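Local coordinates for protein minor pilin subunit PapF (Escherichia coli, PDB 2W07) that serves as a minor subunit of P pili, the fimbriae that let the bacterium colonize the epithelium of specific host organs, at residues B[72-84]-B[132-144]. The protein carries 1 engineered substitution. Residues are numbered along the deposited sequence; the frame is centred on the assembly and turned at random.
Sequences NVLATNITHFGIA and LNGGDFRTTASMS
At one end of the pilin beta-sandwich, the hairpin 73-84 packs across the start of strand 138-144. The Phe81 and Phe137 rings meet obliquely between hairpin and strand. CE2 of Phe81 sits over one face of the Phe137 ring, offset toward its rim and 3.4 Å from Phe137 CD2. The ring planes are inclined at 56°. Ile83 CD1 reaches Phe137 CE1 at 3.6 Å. Phe27 also meets the Phe137 ring.

The pilin fold is an incomplete immunoglobulin-like sandwich that needs a strand from a partner. Here strand 138-144 pairs in parallel with a strand of another protein's chain, as in donor-strand complementation. From strand 138-144, Thr139 and Ala141 face the hairpin, and Ala141 CB packs tightly on Leu74 CD1, 3.5 Å away.

With chi1 at 178°, Thr139 turns OG1 away from its own backbone N and onto Ala75 O, to which it donates at 2.8 Å, nearly in line with the carbonyl. Arg138 N donates to Asn77 OD1; at 2.5 Å the length and exact geometry of this bond are doubtful. Thr76 OG1 closes an ST turn by accepting from Ile78 N, and donates to Phe81 O. Next along the turn, Ile78 CD1 packs 3.5 Å from Phe137 CB. Leu132 CD2 lies 3.9 Å from His80 CB. Asn133 ND2 makes a weak hydrogen bond to Thr79 OG1.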
ATOM      1  N   ASN B  72      -2.537  13.072 -15.596  1.00 43.80           N
ATOM      2  CA  ASN B  72      -3.106  11.732 -15.579  1.00 42.08           C
ATOM      3  C   ASN B  72      -2.794  11.010 -16.876  1.00 40.72           C
ATOM      4  O   ASN B  72      -3.535  10.113 -17.295  1.00 39.51           O
ATOM      5  CB  ASN B  72      -4.620  11.824 -15.403  1.00 43.43           C
ATOM      6  CG  ASN B  72      -5.306  12.451 -16.603  1.00 44.41           C
ATOM      7  OD1 ASN B  72      -4.868  13.486 -17.110  1.00 45.36           O
ATOM      8  ND2 ASN B  72      -6.387  11.831 -17.061  1.00 44.34           N
ATOM      9  N   VAL B  73      -1.692  11.399 -17.508  1.00 37.72           N
ATOM     10  CA  VAL B  73      -1.308  10.808 -18.778  1.00 37.55           C
ATOM     11  C   VAL B  73       0.067  10.168 -18.756  1.00 36.87           C
ATOM     12  O   VAL B  73       1.056  10.798 -18.384  1.00 37.43           O
ATOM     13  CB  VAL B  73      -1.350  11.862 -19.908  1.00 35.61           C
ATOM     14  CG1 VAL B  73      -0.999  11.218 -21.236  1.00 35.00           C
ATOM     15  CG2 VAL B  73      -2.734  12.491 -19.972  1.00 35.94           C
ATOM     16  N   LEU B  74       0.112   8.904 -19.163  1.00 36.97           N
ATOM     17  CA  LEU B  74       1.350   8.146 -19.217  1.00 38.04           C
ATOM     18  C   LEU B  74       1.941   8.262 -20.609  1.00 38.26           C
ATOM     19  O   LEU B  74       1.215   8.268 -21.599  1.00 39.37           O
ATOM     20  CB  LEU B  74       1.080   6.668 -18.929  1.00 39.76           C
ATOM     21  CG  LEU B  74       0.545   6.271 -17.555  1.00 40.74           C
ATOM     22  CD1 LEU B  74       0.094   4.818 -17.585  1.00 38.56           C
ATOM     23  CD2 LEU B  74       1.634   6.485 -16.515  1.00 41.23           C
ATOM     24  N   ALA B  75       3.260   8.355 -20.687  1.00 38.28           N
ATOM     25  CA  ALA B  75       3.920   8.429 -21.978  1.00 38.40           C
ATOM     26  C   ALA B  75       3.987   6.997 -22.485  1.00 39.04           C
ATOM     27  O   ALA B  75       3.837   6.050 -21.711  1.00 39.51           O
ATOM     28  CB  ALA B  75       5.327   9.007 -21.821  1.00 37.51           C
ATOM     29  N   THR B  76       4.187   6.834 -23.785  1.00 41.23           N
ATOM     30  CA  THR B  76       4.289   5.503 -24.369  1.00 42.54           C
ATOM     31  C   THR B  76       5.615   5.435 -25.114  1.00 43.75           C
ATOM     32  O   THR B  76       6.474   6.292 -24.923  1.00 43.58           O
ATOM     33  CB  THR B  76       3.149   5.239 -25.363  1.00 41.96           C
ATOM     34  OG1 THR B  76       3.317   6.080 -26.511  1.00 43.01           O
ATOM     35  CG2 THR B  76       1.800   5.522 -24.712  1.00 41.71           C
ATOM     36  N   ASN B  77       5.783   4.419 -25.957  1.00 46.20           N
ATOM     37  CA  ASN B  77       7.012   4.281 -26.728  1.00 49.37           C
ATOM     38  C   ASN B  77       6.840   4.987 -28.068  1.00 50.00           C
ATOM     39  O   ASN B  77       7.473   4.635 -29.065  1.00 52.21           O
ATOM     40  CB  ASN B  77       7.361   2.801 -26.933  1.00 50.27           C
ATOM     41  CG  ASN B  77       6.301   2.045 -27.712  1.00 52.81           C
ATOM     42  OD1 ASN B  77       5.116   2.091 -27.383  1.00 52.51           O
ATOM     43  ND2 ASN B  77       6.729   1.329 -28.747  1.00 53.55           N
ATOM     44  N   ILE B  78       5.964   5.986 -28.072  1.00 49.29           N
ATOM     45  CA  ILE B  78       5.682   6.790 -29.257  1.00 47.62           C
ATOM     46  C   ILE B  78       5.637   8.249 -28.825  1.00 47.02           C
ATOM     47  O   ILE B  78       4.850   8.622 -27.957  1.00 46.19           O
ATOM     48  CB  ILE B  78       4.325   6.425 -29.891  1.00 47.44           C
ATOM     49  CG1 ILE B  78       4.361   4.989 -30.412  1.00 47.05           C
ATOM     50  CG2 ILE B  78       4.006   7.386 -31.026  1.00 48.02           C
ATOM     51  CD1 ILE B  78       3.118   4.582 -31.193  1.00 47.07           C
ATOM     52  N   THR B  79       6.491   9.072 -29.423  1.00 46.78           N
ATOM     53  CA  THR B  79       6.540  10.487 -29.078  1.00 45.87           C
ATOM     54  C   THR B  79       5.179  11.130 -29.355  1.00 45.50           C
ATOM     55  O   THR B  79       4.520  10.796 -30.341  1.00 44.05           O
ATOM     56  CB  THR B  79       7.610  11.224 -29.907  1.00 48.18           C
ATOM     57  OG1 THR B  79       8.732  10.356 -30.127  1.00 51.04           O
ATOM     58  CG2 THR B  79       8.086  12.480 -29.168  1.00 47.31           C
ATOM     59  N   HIS B  80       4.767  12.042 -28.478  1.00 44.83           N
ATOM     60  CA  HIS B  80       3.492  12.747 -28.616  1.00 46.30           C
ATOM     61  C   HIS B  80       2.255  11.861 -28.476  1.00 44.89           C
ATOM     62  O   HIS B  80       1.137  12.294 -28.760  1.00 44.98           O
ATOM     63  CB  HIS B  80       3.434  13.494 -29.954  1.00 49.18           C
ATOM     64  CG  HIS B  80       4.393  14.639 -30.045  1.00 53.65           C
ATOM     65  ND1 HIS B  80       4.393  15.683 -29.145  1.00 55.87           N
ATOM     66  CD2 HIS B  80       5.392  14.897 -30.921  1.00 55.41           C
ATOM     67  CE1 HIS B  80       5.353  16.535 -29.462  1.00 57.30           C
ATOM     68  NE2 HIS B  80       5.974  16.081 -30.535  1.00 56.75           N
ATOM     69  N   PHE B  81       2.451  10.622 -28.039  1.00 42.70           N
ATOM     70  CA  PHE B  81       1.336   9.704 -27.865  1.00 40.08           C
ATOM     71  C   PHE B  81       1.351   9.104 -26.460  1.00 39.70           C
ATOM     72  O   PHE B  81       2.369   8.577 -26.009  1.00 38.86           O
ATOM     73  CB  PHE B  81       1.411   8.584 -28.895  1.00 41.39           C
ATOM     74  CG  PHE B  81       0.284   7.603 -28.792  1.00 42.80           C
ATOM     75  CD1 PHE B  81      -0.966   7.908 -29.310  1.00 43.63           C
ATOM     76  CD2 PHE B  81       0.462   6.388 -28.142  1.00 44.19           C
ATOM     77  CE1 PHE B  81      -2.023   7.018 -29.179  1.00 44.03           C
ATOM     78  CE2 PHE B  81      -0.590   5.495 -28.006  1.00 43.64           C
ATOM     79  CZ  PHE B  81      -1.834   5.812 -28.525  1.00 45.57           C
ATOM     80  N   GLY B  82       0.223   9.183 -25.766  1.00 38.62           N
ATOM     81  CA  GLY B  82       0.167   8.639 -24.423  1.00 37.20           C
ATOM     82  C   GLY B  82      -1.166   8.018 -24.070  1.00 36.45           C
ATOM     83  O   GLY B  82      -2.096   7.992 -24.880  1.00 36.01           O
ATOM     84  N   ILE B  83      -1.254   7.504 -22.849  1.00 36.30           N
ATOM     85  CA  ILE B  83      -2.478   6.883 -22.363  1.00 35.44           C
ATOM     86  C   ILE B  83      -2.960   7.663 -21.149  1.00 35.48           C
ATOM     87  O   ILE B  83      -2.252   7.754 -20.150  1.00 33.66           O
ATOM     88  CB  ILE B  83      -2.242   5.416 -21.949  1.00 35.55           C
ATOM     89  CG1 ILE B  83      -1.669   4.624 -23.127  1.00 34.29           C
ATOM     90  CG2 ILE B  83      -3.546   4.792 -21.467  1.00 34.19           C
ATOM     91  CD1 ILE B  83      -2.597   4.520 -24.319  1.00 36.00           C
ATOM     92  N   ALA B  84      -4.156   8.236 -21.250  1.00 36.26           N
ATOM     93  CA  ALA B  84      -4.742   9.008 -20.154  1.00 39.04           C
ATOM     94  C   ALA B  84      -5.537   8.069 -19.249  1.00 39.92           C
ATOM     95  O   ALA B  84      -6.170   7.133 -19.730  1.00 42.42           O
ATOM     96  CB  ALA B  84      -5.655  10.104 -20.710  1.00 36.99           C
ATOM     97  N   LEU B 132       3.295  10.460 -36.430  1.00 61.12           N
ATOM     98  CA  LEU B 132       3.729   9.758 -35.230  1.00 63.85           C
ATOM     99  C   LEU B 132       4.624   8.597 -35.644  1.00 65.35           C
ATOM    100  O   LEU B 132       4.230   7.761 -36.459  1.00 66.34           O
ATOM    101  CB  LEU B 132       2.527   9.217 -34.450  1.00 62.69           C
ATOM    102  CG  LEU B 132       1.561  10.218 -33.812  1.00 62.70           C
ATOM    103  CD1 LEU B 132       0.440   9.458 -33.115  1.00 61.79           C
ATOM    104  CD2 LEU B 132       2.304  11.105 -32.827  1.00 60.37           C
ATOM    105  N   ASN B 133       5.828   8.556 -35.085  1.00 67.32           N
ATOM    106  CA  ASN B 133       6.779   7.499 -35.392  1.00 68.52           C
ATOM    107  C   ASN B 133       6.436   6.206 -34.659  1.00 68.99           C
ATOM    108  O   ASN B 133       6.981   5.919 -33.595  1.00 68.91           O
ATOM    109  CB  ASN B 133       8.200   7.946 -35.030  1.00 69.83           C
ATOM    110  CG  ASN B 133       8.314   8.451 -33.599  1.00 70.58           C
ATOM    111  OD1 ASN B 133       8.063   7.717 -32.646  1.00 71.84           O
ATOM    112  ND2 ASN B 133       8.698   9.711 -33.446  1.00 71.76           N
ATOM    113  N   GLY B 134       5.523   5.427 -35.233  1.00 69.25           N
ATOM    114  CA  GLY B 134       5.143   4.173 -34.611  1.00 69.02           C
ATOM    115  C   GLY B 134       3.699   3.780 -34.844  1.00 68.98           C
ATOM    116  O   GLY B 134       2.790   4.592 -34.673  1.00 69.43           O
ATOM    117  N   GLY B 135       3.495   2.526 -35.238  1.00 68.62           N
ATOM    118  CA  GLY B 135       2.156   2.024 -35.482  1.00 68.46           C
ATOM    119  C   GLY B 135       1.712   1.192 -34.296  1.00 68.15           C
ATOM    120  O   GLY B 135       0.519   0.975 -34.078  1.00 68.65           O
ATOM    121  N   ASP B 136       2.695   0.721 -33.533  1.00 67.02           N
ATOM    122  CA  ASP B 136       2.457  -0.084 -32.341  1.00 64.91           C
ATOM    123  C   ASP B 136       2.944   0.706 -31.140  1.00 62.81           C
ATOM    124  O   ASP B 136       3.885   1.494 -31.252  1.00 62.84           O
ATOM    125  CB  ASP B 136       3.227  -1.407 -32.412  1.00 66.41           C
ATOM    126  CG  ASP B 136       2.577  -2.414 -33.334  1.00 68.16           C
ATOM    127  OD1 ASP B 136       1.406  -2.773 -33.093  1.00 69.59           O
ATOM    128  OD2 ASP B 136       3.240  -2.855 -34.298  1.00 71.00           O
ATOM    129  N   PHE B 137       2.310   0.494 -29.991  1.00 59.79           N
ATOM    130  CA  PHE B 137       2.703   1.197 -28.778  1.00 56.16           C
ATOM    131  C   PHE B 137       2.490   0.325 -27.554  1.00 55.04           C
ATOM    132  O   PHE B 137       1.649  -0.570 -27.551  1.00 53.01           O
ATOM    133  CB  PHE B 137       1.898   2.494 -28.619  1.00 54.34           C
ATOM    134  CG  PHE B 137       0.503   2.285 -28.087  1.00 52.33           C
ATOM    135  CD1 PHE B 137       0.286   2.079 -26.726  1.00 52.43           C
ATOM    136  CD2 PHE B 137      -0.587   2.263 -28.947  1.00 51.17           C
ATOM    137  CE1 PHE B 137      -0.999   1.854 -26.232  1.00 51.22           C
ATOM    138  CE2 PHE B 137      -1.876   2.040 -28.461  1.00 52.01           C
ATOM    139  CZ  PHE B 137      -2.080   1.833 -27.101  1.00 51.29           C
ATOM    140  N   ARG B 138       3.262   0.604 -26.514  1.00 54.86           N
ATOM    141  CA  ARG B 138       3.164  -0.115 -25.258  1.00 54.36           C
ATOM    142  C   ARG B 138       3.738   0.759 -24.155  1.00 52.88           C
ATOM    143  O   ARG B 138       4.675   1.526 -24.378  1.00 52.97           O
ATOM    144  CB  ARG B 138       3.906  -1.456 -25.336  1.00 55.69           C
ATOM    145  CG  ARG B 138       5.201  -1.436 -26.129  1.00 58.22           C
ATOM    146  CD  ARG B 138       5.729  -2.852 -26.344  1.00 60.00           C
ATOM    147  NE  ARG B 138       4.692  -3.747 -26.859  1.00 62.67           N
ATOM    148  CZ  ARG B 138       4.896  -5.014 -27.211  1.00 63.66           C
ATOM    149  NH1 ARG B 138       6.104  -5.551 -27.111  1.00 64.31           N
ATOM    150  NH2 ARG B 138       3.889  -5.747 -27.666  1.00 63.21           N
ATOM    151  N   THR B 139       3.156   0.655 -22.968  1.00 50.66           N
ATOM    152  CA  THR B 139       3.609   1.441 -21.835  1.00 48.37           C
ATOM    153  C   THR B 139       3.337   0.669 -20.556  1.00 46.82           C
ATOM    154  O   THR B 139       2.596  -0.319 -20.565  1.00 44.48           O
ATOM    155  CB  THR B 139       2.889   2.803 -21.798  1.00 48.70           C
ATOM    156  OG1 THR B 139       3.318   3.545 -20.651  1.00 50.30           O
ATOM    157  CG2 THR B 139       1.388   2.609 -21.755  1.00 47.99           C
ATOM    158  N   THR B 140       3.946   1.110 -19.462  1.00 45.55           N
ATOM    159  CA  THR B 140       3.773   0.439 -18.179  1.00 44.33           C
ATOM    160  C   THR B 140       3.580   1.431 -17.037  1.00 44.00           C
ATOM    161  O   THR B 140       4.251   2.466 -16.966  1.00 44.63           O
ATOM    162  CB  THR B 140       4.991  -0.441 -17.836  1.00 44.26           C
ATOM    163  OG1 THR B 140       5.460  -1.104 -19.017  1.00 44.46           O
ATOM    164  CG2 THR B 140       4.601  -1.493 -16.813  1.00 43.54           C
ATOM    165  N   ALA B 141       2.652   1.101 -16.150  1.00 40.54           N
ATOM    166  CA  ALA B 141       2.355   1.927 -14.991  1.00 39.75           C
ATOM    167  C   ALA B 141       2.446   1.047 -13.747  1.00 38.57           C
ATOM    168  O   ALA B 141       2.190  -0.156 -13.810  1.00 35.80           O
ATOM    169  CB  ALA B 141       0.951   2.518 -15.111  1.00 37.15           C
ATOM    170  N   SER B 142       2.820   1.644 -12.622  1.00 37.53           N
ATOM    171  CA  SER B 142       2.914   0.890 -11.383  1.00 36.41           C
ATOM    172  C   SER B 142       1.657   1.155 -10.572  1.00 34.42           C
ATOM    173  O   SER B 142       1.195   2.285 -10.482  1.00 32.76           O
ATOM    174  CB  SER B 142       4.141   1.316 -10.579  1.00 38.28           C
ATOM    175  OG  SER B 142       5.323   1.162 -11.341  1.00 43.70           O
ATOM    176  N   MET B 143       1.092   0.100 -10.006  1.00 31.21           N
ATOM    177  CA  MET B 143      -0.094   0.236  -9.184  1.00 30.58           C
ATOM    178  C   MET B 143       0.282  -0.288  -7.805  1.00 31.41           C
ATOM    179  O   MET B 143       0.419  -1.499  -7.607  1.00 30.25           O
ATOM    180  CB  MET B 143      -1.249  -0.567  -9.783  1.00 29.08           C
ATOM    181  CG  MET B 143      -2.528  -0.498  -8.987  1.00 28.64           C
ATOM    182  SD  MET B 143      -3.901  -1.239  -9.883  1.00 36.46           S
ATOM    183  CE  MET B 143      -4.401   0.168 -10.912  1.00 31.19           C
ATOM    184  N   SER B 144       0.464   0.635  -6.862  1.00 31.54           N
ATOM    185  CA  SER B 144       0.855   0.285  -5.502  1.00 31.77           C
ATOM    186  C   SER B 144      -0.285   0.126  -4.515  1.00 30.13           C
ATOM    187  O   SER B 144      -1.134   1.009  -4.368  1.00 27.93           O
ATOM    188  CB  SER B 144       1.826   1.329  -4.940  1.00 32.08           C
ATOM    189  OG  SER B 144       3.008   1.397  -5.712  1.00 40.70           O
TER